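Local coordinates for protein O-succinylhomoserine sulfhydrylase (Mycobacterium tuberculosis, PDB 3NDN) that probably catalyses the pyridoxal-phosphate-dependent formation of L-homocysteine and succinate from O-succinyl-L-homoserine and hydrogen sulfide, a step of methionine biosynthesis, at residues R122-C133 / A162-E173; E43-T51 / A264-E275. One frame throughout, in Å; residues are numbered along the deposited sequence.

In the fold
Interaction 1 joins two neighbouring parallel strands, 122-126 and 169-173, in the seven-stranded mixed sheet that forms the core of the PLP-binding domain in this family. Interaction 2 lies on the other side of the chain's centre, where the loop 43-51, which precedes helix 59-66, rests on helix 264-273. The centres of the two contacts are about 35 Å apart and their nearest atoms about 16 Å, so they do not touch. Along the chain, interaction 1 is nested within the long loop that interaction 2 closes. One contact thus pairs two strands inside the sheet, while the other brings an early segment back to a late helix at the subunit interfaces of the homotetramer; both also touch the second subunit.

Interaction 1. Residues R122-C133 / A162-E173; sequences RLVAARSLFGSC and ALSVPTQAVFFE
With CG anti to the backbone N (chi1 -177°) and its chain extended as far as NE, R122 lays its guanidinium against the end of helix 156-162 and the loop that follows it. At the far end of the contact E173, extended beyond CG, reaches the backbone of F130. Between them, parallel strands 122-126 and 169-173 form part of the central sheet of an alpha/beta PLP-enzyme fold, and the connection between them runs through strand 147-151, beyond 122-126. Alternating backbone bonds join the pair, among them V124 N to A169 O at 3.0 Å. Where the paired strands begin, R122 O accepts from both Q168 N and A169 N, while the bent Q168 chain returns OE1 to R122 N (2.8 Å).

The arginine suits its place because NH1 can serve two acceptors in the guanidinium plane: A162 O and T167 OG1, each 2.9 Å away. T167 OG1 donates to V165 O, and V165 CG2 sits 3.5 Å above the guanidinium. V124, branched and compact, meets A162 CB, L163 CD2 and T167 CG2. On the other face L123 CD1 packs against A169 CB and F171 CB. Beyond the strand end, L129 CD2 from the loop and C133 CB from helix 131-143 approach CE2 of the F171 ring. F130, the N-cap residue of that helix, is tied to strand 169-173: its N meets the syn side of E173 OE2 at 2.9 Å, 17° out of the carboxylate plane.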
loop_
_atom_site.group_PDB
_atom_site.type_symbol
_atom_site.label_atom_id
_atom_site.label_comp_id
_atom_site.label_asym_id
_atom_site.label_seq_id
_atom_site.Cartn_x
_atom_site.Cartn_y
_atom_site.Cartn_z
ATOM N N ARG A 122 27.016 29.257 -16.175
ATOM C CA ARG A 122 26.560 29.284 -17.579
ATOM C C ARG A 122 26.057 27.909 -18.064
ATOM O O ARG A 122 26.751 26.904 -17.889
ATOM C CB ARG A 122 27.716 29.760 -18.471
ATOM C CG ARG A 122 27.399 29.928 -19.967
ATOM C CD ARG A 122 28.550 30.664 -20.703
ATOM N NE ARG A 122 28.117 31.203 -21.998
ATOM C CZ ARG A 122 28.197 30.549 -23.152
ATOM N NH1 ARG A 122 28.719 29.328 -23.193
ATOM N NH2 ARG A 122 27.768 31.122 -24.272
ATOM N N LEU A 123 24.873 27.898 -18.688
ATOM C CA LEU A 123 24.246 26.681 -19.251
ATOM C C LEU A 123 24.034 26.814 -20.761
ATOM O O LEU A 123 23.579 27.857 -21.227
ATOM C CB LEU A 123 22.884 26.410 -18.553
ATOM C CG LEU A 123 21.838 25.457 -19.171
ATOM C CD1 LEU A 123 22.349 24.021 -19.228
ATOM C CD2 LEU A 123 20.488 25.497 -18.435
ATOM N N VAL A 124 24.379 25.769 -21.520
ATOM C CA VAL A 124 24.006 25.682 -22.941
ATOM C C VAL A 124 23.012 24.524 -23.156
ATOM O O VAL A 124 23.328 23.366 -22.878
ATOM C CB VAL A 124 25.248 25.532 -23.861
ATOM C CG1 VAL A 124 24.835 25.377 -25.320
ATOM C CG2 VAL A 124 26.180 26.741 -23.701
ATOM N N ALA A 125 21.823 24.835 -23.666
ATOM C CA ALA A 125 20.763 23.822 -23.781
ATOM C C ALA A 125 20.187 23.767 -25.181
ATOM O O ALA A 125 20.154 24.786 -25.858
ATOM C CB ALA A 125 19.649 24.123 -22.778
ATOM N N ALA A 126 19.738 22.586 -25.615
ATOM C CA ALA A 126 18.942 22.458 -26.851
ATOM C C ALA A 126 17.564 23.091 -26.633
ATOM O O ALA A 126 17.067 23.125 -25.505
ATOM C CB ALA A 126 18.794 20.997 -27.256
ATOM N N ARG A 127 16.951 23.577 -27.710
ATOM C CA ARG A 127 15.670 24.295 -27.638
ATOM C C ARG A 127 14.468 23.347 -27.622
ATOM O O ARG A 127 13.429 23.674 -27.040
ATOM C CB ARG A 127 15.540 25.310 -28.796
ATOM C CG ARG A 127 14.546 26.446 -28.517
ATOM C CD ARG A 127 14.533 27.517 -29.622
ATOM N NE ARG A 127 15.600 28.516 -29.483
ATOM C CZ ARG A 127 16.712 28.555 -30.221
ATOM N NH1 ARG A 127 16.944 27.649 -31.166
ATOM N NH2 ARG A 127 17.609 29.512 -30.013
ATOM N N SER A 128 14.616 22.172 -28.235
ATOM C CA SER A 128 13.491 21.236 -28.389
ATOM C C SER A 128 13.344 20.305 -27.195
ATOM O O SER A 128 13.799 19.150 -27.232
ATOM C CB SER A 128 13.610 20.429 -29.685
ATOM O OG SER A 128 13.420 21.262 -30.820
ATOM N N LEU A 129 12.699 20.817 -26.147
ATOM C CA LEU A 129 12.573 20.109 -24.871
ATOM C C LEU A 129 11.123 19.881 -24.433
ATOM O O LEU A 129 10.200 20.564 -24.900
ATOM C CB LEU A 129 13.331 20.861 -23.764
ATOM C CG LEU A 129 14.812 21.241 -23.968
ATOM C CD1 LEU A 129 15.280 22.235 -22.915
ATOM C CD2 LEU A 129 15.730 20.014 -23.976
ATOM N N PHE A 130 10.941 18.904 -23.542
ATOM C CA PHE A 130 9.723 18.739 -22.720
ATOM C C PHE A 130 9.338 20.105 -22.131
ATOM O O PHE A 130 10.192 20.803 -21.585
ATOM C CB PHE A 130 10.048 17.756 -21.589
ATOM C CG PHE A 130 8.854 17.289 -20.766
ATOM C CD1 PHE A 130 7.785 16.622 -21.359
ATOM C CD2 PHE A 130 8.861 17.438 -19.375
ATOM C CE1 PHE A 130 6.695 16.160 -20.584
ATOM C CE2 PHE A 130 7.788 16.985 -18.586
ATOM C CZ PHE A 130 6.700 16.340 -19.195
ATOM N N GLY A 131 8.063 20.478 -22.250
ATOM C CA GLY A 131 7.544 21.752 -21.721
ATOM C C GLY A 131 8.149 22.260 -20.418
ATOM O O GLY A 131 8.726 23.365 -20.378
ATOM N N SER A 132 8.003 21.470 -19.352
ATOM C CA SER A 132 8.543 21.821 -18.033
ATOM C C SER A 132 10.080 21.938 -17.991
ATOM O O SER A 132 10.609 22.776 -17.254
ATOM C CB SER A 132 8.049 20.845 -16.965
ATOM O OG SER A 132 6.676 21.043 -16.670
ATOM N N CYS A 133 10.794 21.097 -18.744
ATOM C CA CYS A 133 12.260 21.252 -18.863
ATOM C C CYS A 133 12.661 22.615 -19.471
ATOM O O CYS A 133 13.642 23.227 -19.027
ATOM C CB CYS A 133 12.902 20.109 -19.659
ATOM S SG CYS A 133 12.728 18.459 -18.896
ATOM N N ALA A 162 28.382 28.225 -29.421
ATOM C CA ALA A 162 27.959 28.432 -28.026
ATOM C C ALA A 162 28.988 27.940 -27.014
ATOM O O ALA A 162 29.094 28.502 -25.922
ATOM C CB ALA A 162 26.606 27.773 -27.766
ATOM N N LEU A 163 29.736 26.896 -27.374
ATOM C CA LEU A 163 30.739 26.301 -26.481
ATOM C C LEU A 163 32.190 26.782 -26.739
ATOM O O LEU A 163 33.157 26.064 -26.460
ATOM C CB LEU A 163 30.652 24.757 -26.516
ATOM C CG LEU A 163 29.391 24.082 -25.924
ATOM C CD1 LEU A 163 29.332 22.595 -26.282
ATOM C CD2 LEU A 163 29.266 24.279 -24.401
ATOM N N SER A 164 32.342 27.998 -27.255
ATOM C CA SER A 164 33.681 28.539 -27.515
ATOM C C SER A 164 34.217 29.384 -26.342
ATOM O O SER A 164 35.309 29.949 -26.422
ATOM C CB SER A 164 33.708 29.321 -28.827
ATOM O OG SER A 164 32.914 30.484 -28.720
ATOM N N VAL A 165 33.441 29.462 -25.262
ATOM C CA VAL A 165 33.876 30.089 -23.999
ATOM C C VAL A 165 33.598 29.126 -22.828
ATOM O O VAL A 165 32.755 28.240 -22.973
ATOM C CB VAL A 165 33.179 31.466 -23.747
ATOM C CG1 VAL A 165 33.545 32.488 -24.835
ATOM C CG2 VAL A 165 31.661 31.313 -23.617
ATOM N N PRO A 166 34.305 29.282 -21.677
ATOM C CA PRO A 166 34.073 28.392 -20.518
ATOM C C PRO A 166 32.604 28.278 -20.113
ATOM O O PRO A 166 31.894 29.290 -20.047
ATOM C CB PRO A 166 34.893 29.036 -19.395
ATOM C CG PRO A 166 36.025 29.742 -20.131
ATOM C CD PRO A 166 35.428 30.217 -21.438
ATOM N N THR A 167 32.177 27.043 -19.845
ATOM C CA THR A 167 30.772 26.685 -19.602
ATOM C C THR A 167 30.702 25.665 -18.441
ATOM O O THR A 167 31.640 24.871 -18.254
ATOM C CB THR A 167 30.137 26.135 -20.923
ATOM O OG1 THR A 167 30.211 27.150 -21.942
ATOM C CG2 THR A 167 28.675 25.692 -20.749
ATOM N N GLN A 168 29.619 25.707 -17.654
ATOM C CA GLN A 168 29.438 24.791 -16.510
ATOM C C GLN A 168 28.589 23.539 -16.822
ATOM O O GLN A 168 28.919 22.439 -16.368
ATOM C CB GLN A 168 28.858 25.532 -15.291
ATOM C CG GLN A 168 29.890 26.282 -14.443
ATOM C CD GLN A 168 30.405 27.545 -15.129
ATOM O OE1 GLN A 168 29.620 28.354 -15.637
ATOM N NE2 GLN A 168 31.726 27.708 -15.161
ATOM N N ALA A 169 27.513 23.708 -17.595
ATOM C CA ALA A 169 26.602 22.593 -17.911
ATOM C C ALA A 169 26.061 22.624 -19.339
ATOM O O ALA A 169 25.923 23.690 -19.932
ATOM C CB ALA A 169 25.445 22.526 -16.896
ATOM N N VAL A 170 25.776 21.427 -19.867
ATOM C CA VAL A 170 25.086 21.210 -21.143
ATOM C C VAL A 170 23.872 20.277 -20.880
ATOM O O VAL A 170 24.012 19.267 -20.175
ATOM C CB VAL A 170 26.055 20.580 -22.178
ATOM C CG1 VAL A 170 25.306 19.897 -23.339
ATOM C CG2 VAL A 170 27.049 21.652 -22.721
ATOM N N PHE A 171 22.699 20.612 -21.424
ATOM C CA PHE A 171 21.477 19.779 -21.244
ATOM C C PHE A 171 20.745 19.554 -22.584
ATOM O O PHE A 171 20.515 20.510 -23.316
ATOM C CB PHE A 171 20.520 20.445 -20.235
ATOM C CG PHE A 171 19.233 19.669 -19.987
ATOM C CD1 PHE A 171 19.243 18.489 -19.257
ATOM C CD2 PHE A 171 18.018 20.114 -20.509
ATOM C CE1 PHE A 171 18.056 17.756 -19.038
ATOM C CE2 PHE A 171 16.823 19.395 -20.285
ATOM C CZ PHE A 171 16.850 18.213 -19.549
ATOM N N PHE A 172 20.372 18.302 -22.895
ATOM C CA PHE A 172 19.498 17.998 -24.052
ATOM C C PHE A 172 18.736 16.665 -23.875
ATOM O O PHE A 172 19.104 15.862 -23.014
ATOM C CB PHE A 172 20.277 17.998 -25.391
ATOM C CG PHE A 172 21.412 16.977 -25.471
ATOM C CD1 PHE A 172 21.175 15.670 -25.895
ATOM C CD2 PHE A 172 22.724 17.348 -25.160
ATOM C CE1 PHE A 172 22.219 14.724 -25.976
ATOM C CE2 PHE A 172 23.784 16.418 -25.233
ATOM C CZ PHE A 172 23.535 15.095 -25.645
ATOM N N GLU A 173 17.683 16.472 -24.679
ATOM C CA GLU A 173 16.970 15.186 -24.836
ATOM C C GLU A 173 17.198 14.668 -26.258
ATOM O O GLU A 173 17.277 15.472 -27.197
ATOM C CB GLU A 173 15.452 15.360 -24.668
ATOM C CG GLU A 173 14.970 15.935 -23.332
ATOM C CD GLU A 173 13.551 16.522 -23.418
ATOM O OE1 GLU A 173 12.745 16.063 -24.273
ATOM O OE2 GLU A 173 13.244 17.447 -22.630
HETATM O O HOH W 1 16.566 18.126 -27.374
HETATM O O HOH W 2 11.567 17.129 -26.586
#

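Interaction 2. Residues E43-T51 / A264-E275; sequences ETAEAMYLT and AFNAWVLLKGLE
M48 pushes its methyl group between two aromatic side chains of helix 264-273, with CE 3.5 Å from F265 CD1 and 3.2 Å above the W268 indole plane, offset toward the rim. Its unbranched chain, with CG anti to the backbone N (chi1 -170°) and bent only at chi3, is slender and flexible enough to turn the thioether into this niche as a Met-aromatic contact. K272 CG lies over the opposite indole face. At the indole edge a water accepts from W268 NE1 and donates to E46 O, each at 2.9 Å, linking loop to helix. L50 CD2 rests on A264 CB, whose small size admits the loop close to the helix.

One helical turn beyond W268, K272 NZ forms salt bridges to E46 OE1 (2.9 Å) and E275 OE2 (3.0 Å), while E46 CG slides past L271 CD1. The next shell holds this network in place: R89 of the same chain and K364 of the fourth subunit each form salt bridges to both glutamates, and Q232 of that subunit bonds E275 OE1. F265 stacks on its counterpart in the second subunit. With E46 OE2 and E275 OE2 only 3.4 Å apart, three surrounding cations probably offset the repulsion between the buried carboxylates and favour their ionised forms.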
loop_
_atom_site.group_PDB
_atom_site.type_symbol
_atom_site.label_atom_id
_atom_site.label_comp_id
_atom_site.label_asym_id
_atom_site.label_seq_id
_atom_site.Cartn_x
_atom_site.Cartn_y
_atom_site.Cartn_z
ATOM N N GLU A 43 13.208 -13.193 3.842
ATOM C CA GLU A 43 12.112 -13.043 2.897
ATOM C C GLU A 43 12.627 -13.137 1.451
ATOM O O GLU A 43 13.691 -12.604 1.132
ATOM C CB GLU A 43 11.376 -11.696 3.136
ATOM C CG GLU A 43 12.199 -10.413 2.863
ATOM C CD GLU A 43 13.193 -10.013 3.959
ATOM O OE1 GLU A 43 13.184 -10.604 5.066
ATOM O OE2 GLU A 43 13.976 -9.049 3.727
ATOM N N THR A 44 11.863 -13.803 0.589
ATOM C CA THR A 44 12.207 -13.929 -0.843
ATOM C C THR A 44 12.060 -12.607 -1.616
ATOM O O THR A 44 13.010 -12.144 -2.286
ATOM C CB THR A 44 11.381 -15.033 -1.513
ATOM O OG1 THR A 44 11.653 -16.265 -0.838
ATOM C CG2 THR A 44 11.772 -15.177 -3.004
ATOM N N ALA A 45 10.871 -12.013 -1.498
ATOM C CA ALA A 45 10.545 -10.700 -2.068
ATOM C C ALA A 45 10.975 -9.516 -1.201
ATOM O O ALA A 45 11.064 -9.626 0.040
ATOM C CB ALA A 45 9.044 -10.633 -2.377
ATOM N N GLU A 46 11.233 -8.389 -1.864
ATOM C CA GLU A 46 11.784 -7.168 -1.255
ATOM C C GLU A 46 10.866 -6.483 -0.213
ATOM O O GLU A 46 9.704 -6.197 -0.482
ATOM C CB GLU A 46 12.225 -6.175 -2.343
ATOM C CG GLU A 46 13.370 -6.673 -3.288
ATOM C CD GLU A 46 12.889 -7.605 -4.419
ATOM O OE1 GLU A 46 11.733 -8.123 -4.392
ATOM O OE2 GLU A 46 13.687 -7.828 -5.353
ATOM N N ALA A 47 11.405 -6.250 0.984
ATOM C CA ALA A 47 10.653 -5.652 2.093
ATOM C C ALA A 47 10.424 -4.137 1.956
ATOM O O ALA A 47 11.248 -3.425 1.357
ATOM C CB ALA A 47 11.376 -5.945 3.417
ATOM N N MET A 48 9.320 -3.650 2.533
ATOM C CA MET A 48 8.967 -2.202 2.506
ATOM C C MET A 48 9.063 -1.593 3.909
ATOM O O MET A 48 8.277 -1.957 4.783
ATOM C CB MET A 48 7.539 -2.024 1.974
ATOM C CG MET A 48 7.138 -0.570 1.664
ATOM S SD MET A 48 5.343 -0.363 1.504
ATOM C CE MET A 48 5.032 -1.081 -0.109
ATOM N N TYR A 49 9.986 -0.641 4.091
ATOM C CA TYR A 49 10.234 0.002 5.386
ATOM C C TYR A 49 9.592 1.391 5.470
ATOM O O TYR A 49 10.254 2.420 5.261
ATOM C CB TYR A 49 11.750 0.033 5.742
ATOM C CG TYR A 49 12.377 -1.356 5.922
ATOM C CD1 TYR A 49 12.365 -1.990 7.171
ATOM C CD2 TYR A 49 12.978 -2.028 4.851
ATOM C CE1 TYR A 49 12.912 -3.276 7.337
ATOM C CE2 TYR A 49 13.530 -3.316 5.005
ATOM C CZ TYR A 49 13.505 -3.921 6.266
ATOM O OH TYR A 49 14.038 -5.188 6.471
ATOM N N LEU A 50 8.298 1.401 5.792
ATOM C CA LEU A 50 7.552 2.658 5.976
ATOM C C LEU A 50 7.878 3.223 7.356
ATOM O O LEU A 50 7.147 3.004 8.321
ATOM C CB LEU A 50 6.035 2.457 5.800
ATOM C CG LEU A 50 5.555 1.982 4.418
ATOM C CD1 LEU A 50 4.031 1.829 4.332
ATOM C CD2 LEU A 50 6.062 2.925 3.327
ATOM N N THR A 51 8.993 3.956 7.419
ATOM C CA THR A 51 9.439 4.639 8.623
ATOM C C THR A 51 10.107 5.951 8.191
ATOM O O THR A 51 10.811 5.993 7.149
ATOM C CB THR A 51 10.424 3.771 9.457
ATOM O OG1 THR A 51 10.570 4.337 10.762
ATOM C CG2 THR A 51 11.827 3.671 8.782
ATOM N N ALA A 264 8.999 5.717 0.250
ATOM C CA ALA A 264 9.335 4.278 0.297
ATOM C C ALA A 264 8.285 3.363 -0.356
ATOM O O ALA A 264 8.635 2.275 -0.860
ATOM C CB ALA A 264 9.631 3.832 1.773
ATOM N N PHE A 265 7.005 3.768 -0.339
ATOM C CA PHE A 265 5.954 2.991 -1.023
ATOM C C PHE A 265 6.204 3.043 -2.553
ATOM O O PHE A 265 6.228 2.009 -3.225
ATOM C CB PHE A 265 4.527 3.502 -0.697
ATOM C CG PHE A 265 3.437 2.789 -1.464
ATOM C CD1 PHE A 265 2.883 1.606 -0.971
ATOM C CD2 PHE A 265 2.996 3.272 -2.709
ATOM C CE1 PHE A 265 1.888 0.926 -1.684
ATOM C CE2 PHE A 265 2.018 2.616 -3.421
ATOM C CZ PHE A 265 1.457 1.425 -2.922
ATOM N N ASN A 266 6.425 4.243 -3.079
ATOM C CA ASN A 266 6.709 4.422 -4.517
ATOM C C ASN A 266 7.983 3.644 -4.919
ATOM O O ASN A 266 8.040 3.054 -5.993
ATOM C CB ASN A 266 6.861 5.917 -4.882
ATOM C CG ASN A 266 5.540 6.688 -4.802
ATOM O OD1 ASN A 266 4.670 6.396 -3.963
ATOM N ND2 ASN A 266 5.389 7.683 -5.671
ATOM N N ALA A 267 8.981 3.637 -4.036
ATOM C CA ALA A 267 10.257 2.944 -4.285
ATOM C C ALA A 267 10.026 1.434 -4.474
ATOM O O ALA A 267 10.649 0.810 -5.336
ATOM C CB ALA A 267 11.250 3.195 -3.119
ATOM N N TRP A 268 9.134 0.863 -3.670
ATOM C CA TRP A 268 8.748 -0.558 -3.797
ATOM C C TRP A 268 8.063 -0.808 -5.158
ATOM O O TRP A 268 8.438 -1.748 -5.889
ATOM C CB TRP A 268 7.844 -0.966 -2.626
ATOM C CG TRP A 268 7.244 -2.353 -2.712
ATOM C CD1 TRP A 268 7.862 -3.541 -2.415
ATOM C CD2 TRP A 268 5.906 -2.681 -3.091
ATOM N NE1 TRP A 268 6.983 -4.588 -2.584
ATOM C CE2 TRP A 268 5.779 -4.090 -3.013
ATOM C CE3 TRP A 268 4.799 -1.918 -3.508
ATOM C CZ2 TRP A 268 4.582 -4.759 -3.318
ATOM C CZ3 TRP A 268 3.604 -2.579 -3.809
ATOM C CH2 TRP A 268 3.509 -3.992 -3.716
ATOM N N VAL A 269 7.100 0.041 -5.512
ATOM C CA VAL A 269 6.437 -0.062 -6.829
ATOM C C VAL A 269 7.448 -0.069 -8.009
ATOM O O VAL A 269 7.385 -0.940 -8.903
ATOM C CB VAL A 269 5.348 1.035 -7.044
ATOM C CG1 VAL A 269 4.778 0.952 -8.486
ATOM C CG2 VAL A 269 4.222 0.891 -6.018
ATOM N N LEU A 270 8.390 0.878 -7.976
ATOM C CA LEU A 270 9.360 1.064 -9.041
ATOM C C LEU A 270 10.437 -0.026 -9.129
ATOM O O LEU A 270 10.787 -0.424 -10.217
ATOM C CB LEU A 270 9.995 2.467 -8.959
ATOM C CG LEU A 270 9.006 3.638 -9.087
ATOM C CD1 LEU A 270 9.707 4.994 -8.934
ATOM C CD2 LEU A 270 8.233 3.592 -10.413
ATOM N N LEU A 271 10.974 -0.487 -7.993
ATOM C CA LEU A 271 11.989 -1.558 -8.001
ATOM C C LEU A 271 11.432 -2.899 -8.510
ATOM O O LEU A 271 12.162 -3.694 -9.135
ATOM C CB LEU A 271 12.650 -1.709 -6.585
ATOM C CG LEU A 271 11.892 -2.323 -5.398
ATOM C CD1 LEU A 271 12.009 -3.907 -5.395
ATOM C CD2 LEU A 271 12.384 -1.780 -4.047
ATOM N N LYS A 272 10.142 -3.149 -8.270
ATOM C CA LYS A 272 9.509 -4.349 -8.773
ATOM C C LYS A 272 9.223 -4.128 -10.280
ATOM O O LYS A 272 9.293 -5.063 -11.060
ATOM C CB LYS A 272 8.214 -4.676 -7.998
ATOM C CG LYS A 272 8.415 -5.010 -6.493
ATOM C CD LYS A 272 9.359 -6.222 -6.258
ATOM C CE LYS A 272 8.654 -7.549 -6.471
ATOM N NZ LYS A 272 9.579 -8.728 -6.259
ATOM N N GLY A 273 8.956 -2.887 -10.680
ATOM C CA GLY A 273 8.800 -2.584 -12.142
ATOM C C GLY A 273 10.089 -2.851 -12.931
ATOM O O GLY A 273 10.054 -3.237 -14.113
ATOM N N LEU A 274 11.230 -2.651 -12.278
ATOM C CA LEU A 274 12.533 -2.827 -12.945
ATOM C C LEU A 274 12.793 -4.310 -13.309
ATOM O O LEU A 274 13.552 -4.612 -14.237
ATOM C CB LEU A 274 13.663 -2.263 -12.084
ATOM C CG LEU A 274 13.835 -0.729 -12.018
ATOM C CD1 LEU A 274 14.916 -0.406 -10.980
ATOM C CD2 LEU A 274 14.190 -0.117 -13.394
ATOM N N GLU A 275 12.123 -5.224 -12.617
ATOM C CA GLU A 275 12.273 -6.682 -12.905
ATOM C C GLU A 275 11.766 -7.076 -14.298
ATOM O O GLU A 275 12.315 -7.987 -14.928
ATOM C CB GLU A 275 11.568 -7.531 -11.863
ATOM C CG GLU A 275 12.135 -7.366 -10.430
ATOM C CD GLU A 275 11.465 -8.245 -9.386
ATOM O OE1 GLU A 275 10.653 -9.145 -9.745
ATOM O OE2 GLU A 275 11.781 -8.055 -8.179
HETATM O O HOH W 3 7.774 -7.343 -2.305
#